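Local structure of DUF1214 domain-containing protein (Burkholderia cenocepacia, 6ANS) at residues L110-R115 against V193-L198; L134-Q139 against N189-R194; M149-F154 against G272-Y277. The protein is of unknown function but carries DUF1214 family sequence and, in the crystal, holds a phosphate ion in a pocket lined by arginines and tyrosines. All coordinates share one frame; numbering follows the deposited sequence.

Contact 1. Residues L110-R115 against V193-L198; sequences LYQYAR and VRQTFL. With PO4 (phosphate ion), chain E.
Strand 110-115 and the strand part 193-196 of the second segment run antiparallel, their axes 4.9 Å apart, with Leu110 facing Gln195 and Gln112 facing Val193 as hydrogen-bonded pairs on either side of the non-hydrogen-bonded pair Tyr111-Arg194. The bond from Val193 N to Gln112 O measures 2.7 Å. Leu110, Gln112, Val193 and Gln195 share one face of the sheet. There Gln195 NE2 reaches Gln112 OE1 at 3.1 Å, approaching from above the carbonyl plane rather than at a lone pair, and the two amides are turned 51° apart; Gln195 OE1 meanwhile accepts from the backbone N of Ala206. Leu110 lies alongside Gln195, and Leu110 CB meets the edge of the Phe197 ring, 3.7 Å from Phe197 CE2. This pairing closes one side of a four-stranded antiparallel sheet, in which 109-115 is an outermost strand. On the other face, Tyr111 and Arg194 converge on a phosphate ion, probably acquired from the crystallisation liquor. Tyr111 OH donates to phosphate O3 at 2.6 Å, and Arg194 NE reaches the same oxygen at 2.7 Å. The Arg194 chain, extended from CG to NE (chi2 173°, chi3 171°), carries the guanidinium to the anion, where Arg194 NH2 holds phosphate O4 at 3.0 Å. Tyr278 and Arg366 bind the ion too.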
loop_
_atom_site.group_PDB
_atom_site.type_symbol
_atom_site.label_atom_id
_atom_site.label_comp_id
_atom_site.label_asym_id
_atom_site.label_seq_id
_atom_site.Cartn_x
_atom_site.Cartn_y
_atom_site.Cartn_z
ATOM N N LEU A 110 14.469 2.463 -4.291
ATOM C CA LEU A 110 13.419 1.473 -4.108
ATOM C C LEU A 110 13.767 0.698 -2.839
ATOM O O LEU A 110 14.802 0.024 -2.782
ATOM C CB LEU A 110 13.328 0.525 -5.300
ATOM C CG LEU A 110 12.302 -0.615 -5.198
ATOM C CD1 LEU A 110 10.930 -0.091 -4.904
ATOM C CD2 LEU A 110 12.297 -1.498 -6.458
ATOM N N TYR A 111 12.944 0.843 -1.810
ATOM C CA TYR A 111 13.123 0.089 -0.579
ATOM C C TYR A 111 12.258 -1.153 -0.631
ATOM O O TYR A 111 11.093 -1.097 -1.045
ATOM C CB TYR A 111 12.720 0.887 0.661
ATOM C CG TYR A 111 13.583 2.060 1.028
ATOM C CD1 TYR A 111 14.769 1.881 1.743
ATOM C CD2 TYR A 111 13.182 3.361 0.728
ATOM C CE1 TYR A 111 15.554 2.964 2.113
ATOM C CE2 TYR A 111 13.957 4.454 1.099
ATOM C CZ TYR A 111 15.144 4.241 1.796
ATOM O OH TYR A 111 15.911 5.307 2.170
ATOM N N GLN A 112 12.809 -2.258 -0.150
ATOM C CA GLN A 112 12.035 -3.479 -0.015
ATOM C C GLN A 112 12.365 -4.105 1.326
ATOM O O GLN A 112 13.531 -4.173 1.713
ATOM C CB GLN A 112 12.330 -4.456 -1.144
ATOM C CG GLN A 112 11.925 -3.914 -2.508
ATOM C CD GLN A 112 12.106 -4.956 -3.577
ATOM O OE1 GLN A 112 13.205 -5.155 -4.086
ATOM N NE2 GLN A 112 11.035 -5.686 -3.865
ATOM N N TYR A 113 11.336 -4.584 2.012
ATOM C CA TYR A 113 11.462 -5.100 3.360
ATOM C C TYR A 113 10.699 -6.409 3.425
ATOM O O TYR A 113 9.578 -6.507 2.914
ATOM C CB TYR A 113 10.897 -4.073 4.365
ATOM C CG TYR A 113 10.920 -4.410 5.845
ATOM C CD1 TYR A 113 11.665 -3.641 6.729
ATOM C CD2 TYR A 113 10.163 -5.451 6.368
ATOM C CE1 TYR A 113 11.672 -3.908 8.090
ATOM C CE2 TYR A 113 10.167 -5.726 7.740
ATOM C CZ TYR A 113 10.917 -4.943 8.595
ATOM O OH TYR A 113 10.934 -5.203 9.958
ATOM N N ALA A 114 11.301 -7.407 4.058
ATOM C CA ALA A 114 10.603 -8.644 4.368
ATOM C C ALA A 114 10.881 -9.028 5.812
ATOM O O ALA A 114 12.027 -8.955 6.277
ATOM C CB ALA A 114 11.021 -9.783 3.437
ATOM N N ARG A 115 9.829 -9.448 6.511
ATOM C CA ARG A 115 10.001 -10.049 7.823
ATOM C C ARG A 115 10.562 -11.444 7.655
ATOM O O ARG A 115 10.099 -12.213 6.814
ATOM C CB ARG A 115 8.678 -10.120 8.586
ATOM C CG ARG A 115 8.088 -8.780 8.971
ATOM C CD ARG A 115 8.991 -8.044 9.950
ATOM N NE ARG A 115 8.954 -8.574 11.307
ATOM C CZ ARG A 115 9.301 -7.857 12.371
ATOM N NH1 ARG A 115 9.697 -6.597 12.211
ATOM N NH2 ARG A 115 9.260 -8.384 13.589
ATOM N N VAL A 193 16.232 -4.198 1.777
ATOM C CA VAL A 193 16.906 -4.097 0.491
ATOM C C VAL A 193 16.862 -2.646 0.048
ATOM O O VAL A 193 15.796 -2.013 0.089
ATOM C CB VAL A 193 16.246 -4.999 -0.563
ATOM C CG1 VAL A 193 17.033 -4.930 -1.901
ATOM C CG2 VAL A 193 16.078 -6.420 -0.062
ATOM N N ARG A 194 18.006 -2.120 -0.389
ATOM C CA ARG A 194 18.068 -0.807 -1.023
ATOM C C ARG A 194 18.449 -0.965 -2.488
ATOM O O ARG A 194 19.489 -1.552 -2.811
ATOM C CB ARG A 194 19.063 0.114 -0.325
ATOM C CG ARG A 194 18.602 0.574 1.047
ATOM C CD ARG A 194 19.702 1.337 1.721
ATOM N NE ARG A 194 19.283 1.987 2.953
ATOM C CZ ARG A 194 19.203 1.369 4.133
ATOM N NH1 ARG A 194 19.476 0.065 4.235
ATOM N NH2 ARG A 194 18.849 2.061 5.211
ATOM N N GLN A 195 17.610 -0.443 -3.370
ATOM C CA GLN A 195 17.985 -0.231 -4.762
ATOM C C GLN A 195 18.088 1.273 -4.977
ATOM O O GLN A 195 17.082 1.989 -4.884
ATOM C CB GLN A 195 16.977 -0.868 -5.716
ATOM C CG GLN A 195 16.546 -2.283 -5.315
ATOM C CD GLN A 195 15.970 -3.032 -6.508
ATOM O OE1 GLN A 195 16.299 -2.708 -7.648
ATOM N NE2 GLN A 195 15.137 -4.049 -6.257
ATOM N N THR A 196 19.289 1.755 -5.270
ATOM C CA THR A 196 19.536 3.186 -5.364
ATOM C C THR A 196 19.741 3.558 -6.825
ATOM O O THR A 196 20.681 3.076 -7.469
ATOM C CB THR A 196 20.752 3.590 -4.533
ATOM O OG1 THR A 196 20.552 3.188 -3.177
ATOM C CG2 THR A 196 20.942 5.106 -4.586
ATOM N N PHE A 197 18.883 4.432 -7.336
ATOM C CA PHE A 197 18.869 4.760 -8.756
ATOM C C PHE A 197 19.646 6.044 -9.016
ATOM O O PHE A 197 19.397 7.071 -8.370
ATOM C CB PHE A 197 17.434 4.909 -9.268
ATOM C CG PHE A 197 16.673 3.628 -9.245
ATOM C CD1 PHE A 197 16.760 2.742 -10.304
ATOM C CD2 PHE A 197 15.914 3.281 -8.131
ATOM C CE1 PHE A 197 16.084 1.542 -10.272
ATOM C CE2 PHE A 197 15.230 2.082 -8.085
ATOM C CZ PHE A 197 15.319 1.205 -9.163
ATOM N N LEU A 198 20.592 5.985 -9.953
ATOM C CA LEU A 198 21.082 7.237 -10.505
ATOM C C LEU A 198 19.957 7.941 -11.257
ATOM O O LEU A 198 19.798 9.160 -11.150
ATOM C CB LEU A 198 22.278 6.990 -11.441
ATOM C CG LEU A 198 23.633 6.563 -10.870
ATOM C CD1 LEU A 198 24.604 6.223 -12.000
ATOM C CD2 LEU A 198 24.215 7.623 -9.944
HETATM P P PO4 E . 18.987 5.526 3.780
HETATM O O1 PO4 E . 20.167 6.004 2.969
HETATM O O2 PO4 E . 18.127 6.719 4.052
HETATM O O3 PO4 E . 18.209 4.461 3.049
HETATM O O4 PO4 E . 19.540 4.942 5.056
#

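Contact 2. Residues L134-Q139 against N189-R194; sequences LSFGTQ and NALLVR. With PO4 (phosphate ion), chain E.
Strand segments Leu134-Gln139 and Asn189-Arg194 are antiparallel at 161°, with axes 4.6 Å apart at their closest. They form the central pair of the four-stranded antiparallel sheet, and their ladder ends in a classic beta bulge, where Asn189 and Ala190 both face Gln139. Gln139 O accepts from both backbone nitrogens, Asn189 N at 2.8 Å and Ala190 N at a longer 3.2 Å. Phe136, Thr138, Leu191 and Val193 project from one face. Phe136 and Val193 lie side by side, with Val193 CG2 3.7 Å from Phe136 CD1, while Leu191 CD1 comes to the edge of the same ring. Leu208, on strand 207-212, packs against both Phe136 and Val193. The opposite face is more polar. Gly137 sits there between Ser135 and Gln139, and its backbone pairs with Leu192. Ser135 OG, placed between its own backbone N and carbonyl carbon (chi1 74°), packs 3.6 Å from Arg194 CB and is also hydrogen-bonded to Asp273. Gln139 OE1 has a protein partner in Gln151. Two waters lie in the guanidinium plane of Arg194 and accept from NH1, helping to fix the rotation of the guanidinium. One of them is also bonded to Gln139 OE1; the other, 3.0 Å from Arg194 NH1, donates to Ser135 OG and, at 2.9 Å, to Leu192 O.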
loop_
_atom_site.group_PDB
_atom_site.type_symbol
_atom_site.label_atom_id
_atom_site.label_comp_id
_atom_site.label_asym_id
_atom_site.label_seq_id
_atom_site.Cartn_x
_atom_site.Cartn_y
_atom_site.Cartn_z
ATOM N N LEU A 134 22.868 -1.745 -5.163
ATOM C CA LEU A 134 21.949 -2.728 -4.600
ATOM C C LEU A 134 22.559 -3.264 -3.312
ATOM O O LEU A 134 23.673 -3.794 -3.345
ATOM C CB LEU A 134 21.726 -3.863 -5.603
ATOM C CG LEU A 134 20.934 -5.059 -5.099
ATOM C CD1 LEU A 134 19.508 -4.614 -4.836
ATOM C CD2 LEU A 134 20.980 -6.174 -6.141
ATOM N N SER A 135 21.870 -3.103 -2.172
ATOM C CA SER A 135 22.411 -3.614 -0.921
ATOM C C SER A 135 21.342 -4.383 -0.160
ATOM O O SER A 135 20.140 -4.139 -0.323
ATOM C CB SER A 135 23.023 -2.494 -0.055
ATOM O OG SER A 135 22.035 -1.680 0.549
ATOM N N PHE A 136 21.800 -5.346 0.643
ATOM C CA PHE A 136 20.944 -6.223 1.434
ATOM C C PHE A 136 21.409 -6.167 2.879
ATOM O O PHE A 136 22.534 -6.564 3.171
ATOM C CB PHE A 136 20.996 -7.674 0.942
ATOM C CG PHE A 136 20.611 -7.861 -0.509
ATOM C CD1 PHE A 136 19.305 -8.148 -0.860
ATOM C CD2 PHE A 136 21.567 -7.772 -1.518
ATOM C CE1 PHE A 136 18.949 -8.326 -2.199
ATOM C CE2 PHE A 136 21.220 -7.957 -2.846
ATOM C CZ PHE A 136 19.908 -8.236 -3.184
ATOM N N GLY A 137 20.551 -5.711 3.779
ATOM C CA GLY A 137 20.844 -5.720 5.205
ATOM C C GLY A 137 19.853 -6.564 5.981
ATOM O O GLY A 137 18.646 -6.485 5.748
ATOM N N THR A 138 20.358 -7.375 6.908
ATOM C CA THR A 138 19.458 -8.023 7.847
ATOM C C THR A 138 19.502 -7.269 9.169
ATOM O O THR A 138 20.531 -6.708 9.542
ATOM C CB THR A 138 19.774 -9.514 8.024
ATOM O OG1 THR A 138 21.077 -9.690 8.575
ATOM C CG2 THR A 138 19.680 -10.232 6.666
ATOM N N GLN A 139 18.348 -7.171 9.822
ATOM C CA GLN A 139 18.190 -6.322 10.991
ATOM C C GLN A 139 17.468 -7.096 12.085
ATOM O O GLN A 139 16.800 -8.103 11.831
ATOM C CB GLN A 139 17.409 -5.026 10.663
ATOM C CG GLN A 139 17.665 -4.411 9.275
ATOM C CD GLN A 139 19.069 -3.787 9.123
ATOM O OE1 GLN A 139 19.655 -3.831 8.043
ATOM N NE2 GLN A 139 19.602 -3.211 10.206
ATOM N N ASN A 189 15.109 -10.317 12.401
ATOM C CA ASN A 189 13.697 -10.374 12.027
ATOM C C ASN A 189 13.341 -9.614 10.759
ATOM O O ASN A 189 12.159 -9.589 10.397
ATOM C CB ASN A 189 12.814 -9.870 13.194
ATOM C CG ASN A 189 13.081 -8.413 13.557
ATOM O OD1 ASN A 189 13.620 -7.626 12.763
ATOM N ND2 ASN A 189 12.733 -8.055 14.782
ATOM N N ALA A 190 14.302 -8.990 10.077
ATOM C CA ALA A 190 13.986 -8.246 8.863
ATOM C C ALA A 190 15.138 -8.301 7.861
ATOM O O ALA A 190 16.314 -8.370 8.229
ATOM C CB ALA A 190 13.666 -6.781 9.161
ATOM N N LEU A 191 14.772 -8.245 6.588
ATOM C CA LEU A 191 15.700 -8.013 5.500
ATOM C C LEU A 191 15.318 -6.694 4.848
ATOM O O LEU A 191 14.167 -6.512 4.432
ATOM C CB LEU A 191 15.655 -9.150 4.482
ATOM C CG LEU A 191 16.317 -8.797 3.143
ATOM C CD1 LEU A 191 17.841 -8.716 3.285
ATOM C CD2 LEU A 191 15.903 -9.791 2.070
ATOM N N LEU A 192 16.278 -5.780 4.751
ATOM C CA LEU A 192 16.028 -4.467 4.173
ATOM C C LEU A 192 16.884 -4.311 2.927
ATOM O O LEU A 192 18.116 -4.303 3.015
ATOM C CB LEU A 192 16.320 -3.354 5.181
ATOM C CG LEU A 192 16.048 -1.948 4.653
ATOM C CD1 LEU A 192 14.624 -1.827 4.070
ATOM C CD2 LEU A 192 16.282 -0.949 5.772
ATOM N N VAL A 193 16.232 -4.198 1.777
ATOM C CA VAL A 193 16.906 -4.097 0.491
ATOM C C VAL A 193 16.862 -2.646 0.048
ATOM O O VAL A 193 15.796 -2.013 0.089
ATOM C CB VAL A 193 16.246 -4.999 -0.563
ATOM C CG1 VAL A 193 17.033 -4.930 -1.901
ATOM C CG2 VAL A 193 16.078 -6.420 -0.062
ATOM N N ARG A 194 18.006 -2.120 -0.389
ATOM C CA ARG A 194 18.068 -0.807 -1.023
ATOM C C ARG A 194 18.449 -0.965 -2.488
ATOM O O ARG A 194 19.489 -1.552 -2.811
ATOM C CB ARG A 194 19.063 0.114 -0.325
ATOM C CG ARG A 194 18.602 0.574 1.047
ATOM C CD ARG A 194 19.702 1.337 1.721
ATOM N NE ARG A 194 19.283 1.987 2.953
ATOM C CZ ARG A 194 19.203 1.369 4.133
ATOM N NH1 ARG A 194 19.476 0.065 4.235
ATOM N NH2 ARG A 194 18.849 2.061 5.211
HETATM P P PO4 E . 18.987 5.526 3.780
HETATM O O1 PO4 E . 20.167 6.004 2.969
HETATM O O2 PO4 E . 18.127 6.719 4.052
HETATM O O3 PO4 E . 18.209 4.461 3.049
HETATM O O4 PO4 E . 19.540 4.942 5.056
HETATM O O HOH W 1 20.150 -2.282 2.507
HETATM O O HOH W 2 19.939 -1.439 6.733
#

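Contact 3. Residues M149-F154 against G272-Y277; sequences MLQTGF and GDPNIY
Pro274 sets CG over one face of the Phe154 ring, 3.5 Å from its centroid and only 14° off the normal, a well-centred CH-pi contact. The neighbouring Pro274 CD comes 3.4 Å from Phe154 CE1. Phe154 holds its CG anti to the backbone N (chi1 -177°), which carries the ring away from its strand to meet the proline coming from the opposite direction. Gln151 adds a second touch: its extended side chain crosses Pro274 at about a right angle, bringing Gln151 OE1 to 3.3 Å from Pro274 CG, while NE2 is hydrogen-bonded to Gln139. Around the far end of the phenyl ring stand two polar groups. Asn275 ND2 lies at the ring edge, 3.5 Å from Phe154 CZ, with its amide plane turned 85° from the ring. The Asp273 side chain runs at about a right angle to that of Phe154 and brings Asp273 OD1 to 3.5 Å from Phe154 CZ. No hydrogen bond joins the two segments, so the contact rests on packing.

The next shell fixes these groups. Asp273 OD1 accepts from Asn275 N at 2.7 Å, met nearly along the C-O axis, and Asp273 OD2 is bonded to Tyr133. Asn275 is in turn held by Asp156 and Lys158. These bonds tie the two polar groups back to strand 133-140 and to the chain just after strand 151-155. The turn itself closes through Ile276 N to Asp273 O at 2.9 Å. This combination is an Asx turn built into a type I beta turn, here leading into strand 276-284 and packed against the outermost strand 151-155 of another sheet.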
loop_
_atom_site.group_PDB
_atom_site.type_symbol
_atom_site.label_atom_id
_atom_site.label_comp_id
_atom_site.label_asym_id
_atom_site.label_seq_id
_atom_site.Cartn_x
_atom_site.Cartn_y
_atom_site.Cartn_z
HETATM N N MSE A 149 17.048 -0.369 14.773
HETATM C CA MSE A 149 17.069 -1.455 13.806
HETATM C C MSE A 149 18.493 -1.949 13.602
HETATM O O MSE A 149 19.050 -1.811 12.518
HETATM C CB MSE A 149 16.482 -1.022 12.458
HETATM C CG MSE A 149 15.006 -0.900 12.405
HETATM SE SE MSE A 149 14.505 -0.528 10.534
HETATM C CE MSE A 149 14.539 -2.304 9.810
ATOM N N LEU A 150 19.061 -2.541 14.646
ATOM C CA LEU A 150 20.456 -2.956 14.619
ATOM C C LEU A 150 20.702 -3.990 13.526
ATOM O O LEU A 150 19.901 -4.903 13.316
ATOM C CB LEU A 150 20.849 -3.517 15.988
ATOM C CG LEU A 150 20.745 -2.526 17.150
ATOM C CD1 LEU A 150 20.920 -3.238 18.494
ATOM C CD2 LEU A 150 21.803 -1.441 16.985
ATOM N N GLN A 151 21.829 -3.841 12.837
ATOM C CA GLN A 151 22.146 -4.693 11.703
ATOM C C GLN A 151 22.823 -5.978 12.151
ATOM O O GLN A 151 23.680 -5.966 13.033
ATOM C CB GLN A 151 23.050 -3.943 10.719
ATOM C CG GLN A 151 23.289 -4.666 9.420
ATOM C CD GLN A 151 23.631 -3.715 8.298
ATOM O OE1 GLN A 151 24.796 -3.324 8.130
ATOM N NE2 GLN A 151 22.620 -3.326 7.523
ATOM N N THR A 152 22.464 -7.085 11.508
ATOM C CA THR A 152 23.089 -8.370 11.781
ATOM C C THR A 152 23.883 -8.939 10.603
ATOM O O THR A 152 24.691 -9.845 10.815
ATOM C CB THR A 152 22.030 -9.397 12.216
ATOM O OG1 THR A 152 20.963 -9.435 11.248
ATOM C CG2 THR A 152 21.473 -9.046 13.587
ATOM N N GLY A 153 23.701 -8.426 9.389
ATOM C CA GLY A 153 24.437 -8.895 8.224
ATOM C C GLY A 153 24.293 -7.888 7.105
ATOM O O GLY A 153 23.433 -7.003 7.143
ATOM N N PHE A 154 25.146 -8.034 6.096
ATOM C CA PHE A 154 25.181 -7.046 5.032
ATOM C C PHE A 154 25.813 -7.649 3.787
ATOM O O PHE A 154 26.779 -8.401 3.878
ATOM C CB PHE A 154 25.952 -5.785 5.454
ATOM C CG PHE A 154 25.941 -4.718 4.404
ATOM C CD1 PHE A 154 24.840 -3.877 4.266
ATOM C CD2 PHE A 154 27.012 -4.573 3.532
ATOM C CE1 PHE A 154 24.813 -2.891 3.275
ATOM C CE2 PHE A 154 27.000 -3.598 2.553
ATOM C CZ PHE A 154 25.893 -2.750 2.420
ATOM N N GLY A 272 20.526 2.255 9.107
ATOM C CA GLY A 272 21.273 2.807 8.002
ATOM C C GLY A 272 22.025 1.739 7.225
ATOM O O GLY A 272 22.145 0.577 7.612
ATOM N N ASP A 273 22.549 2.169 6.090
ATOM C CA ASP A 273 23.345 1.312 5.227
ATOM C C ASP A 273 24.806 1.586 5.537
ATOM O O ASP A 273 25.227 2.750 5.449
ATOM C CB ASP A 273 23.023 1.602 3.754
ATOM C CG ASP A 273 23.878 0.784 2.757
ATOM O OD1 ASP A 273 25.080 0.569 3.009
ATOM O OD2 ASP A 273 23.345 0.388 1.688
ATOM N N PRO A 274 25.607 0.574 5.883
ATOM C CA PRO A 274 26.994 0.836 6.322
ATOM C C PRO A 274 27.919 1.377 5.245
ATOM O O PRO A 274 29.051 1.744 5.591
ATOM C CB PRO A 274 27.477 -0.538 6.807
ATOM C CG PRO A 274 26.630 -1.514 6.067
ATOM C CD PRO A 274 25.265 -0.853 5.984
ATOM N N ASN A 275 27.501 1.422 3.967
ATOM C CA ASN A 275 28.268 2.122 2.939
ATOM C C ASN A 275 28.053 3.620 2.951
ATOM O O ASN A 275 28.766 4.333 2.240
ATOM C CB ASN A 275 27.914 1.632 1.527
ATOM C CG ASN A 275 28.481 0.276 1.230
ATOM O OD1 ASN A 275 29.579 -0.065 1.683
ATOM N ND2 ASN A 275 27.744 -0.513 0.465
ATOM N N ILE A 276 27.111 4.116 3.738
ATOM C CA ILE A 276 26.640 5.485 3.611
ATOM C C ILE A 276 27.153 6.310 4.779
ATOM O O ILE A 276 27.074 5.889 5.939
ATOM C CB ILE A 276 25.108 5.541 3.537
ATOM C CG1 ILE A 276 24.615 4.632 2.407
ATOM C CG2 ILE A 276 24.657 6.972 3.344
ATOM C CD1 ILE A 276 23.126 4.767 2.141
ATOM N N TYR A 277 27.669 7.487 4.462
ATOM C CA TYR A 277 28.026 8.501 5.438
ATOM C C TYR A 277 26.954 9.584 5.387
ATOM O O TYR A 277 26.694 10.156 4.319
ATOM C CB TYR A 277 29.418 9.059 5.118
ATOM C CG TYR A 277 30.037 9.897 6.204
ATOM C CD1 TYR A 277 29.805 11.262 6.265
ATOM C CD2 TYR A 277 30.891 9.329 7.149
ATOM C CE1 TYR A 277 30.394 12.048 7.239
ATOM C CE2 TYR A 277 31.486 10.111 8.144
ATOM C CZ TYR A 277 31.229 11.467 8.177
ATOM O OH TYR A 277 31.794 12.262 9.145
#

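Overall arrangement
From the N terminus, the chain first lays down 110-115, then 134-139 and 149-154, before 189-198 returns between the first two. Contact 1 closes a loop of 77 residues and contact 2 one of 49; contact 2 nests within contact 1 apart from their shared end, Val193 and Arg194. Together they set three neighbouring strands of one sheet in order. Contact 3 spans 117 residues and crosses both, since it starts inside their loops and ends beyond them, at the turn before strand 276-284 of a second sheet. Thr138 and Thr152 link contacts 2 and 3 through their hydroxyls, and Arg194 packs against Gly272 beside the phosphate.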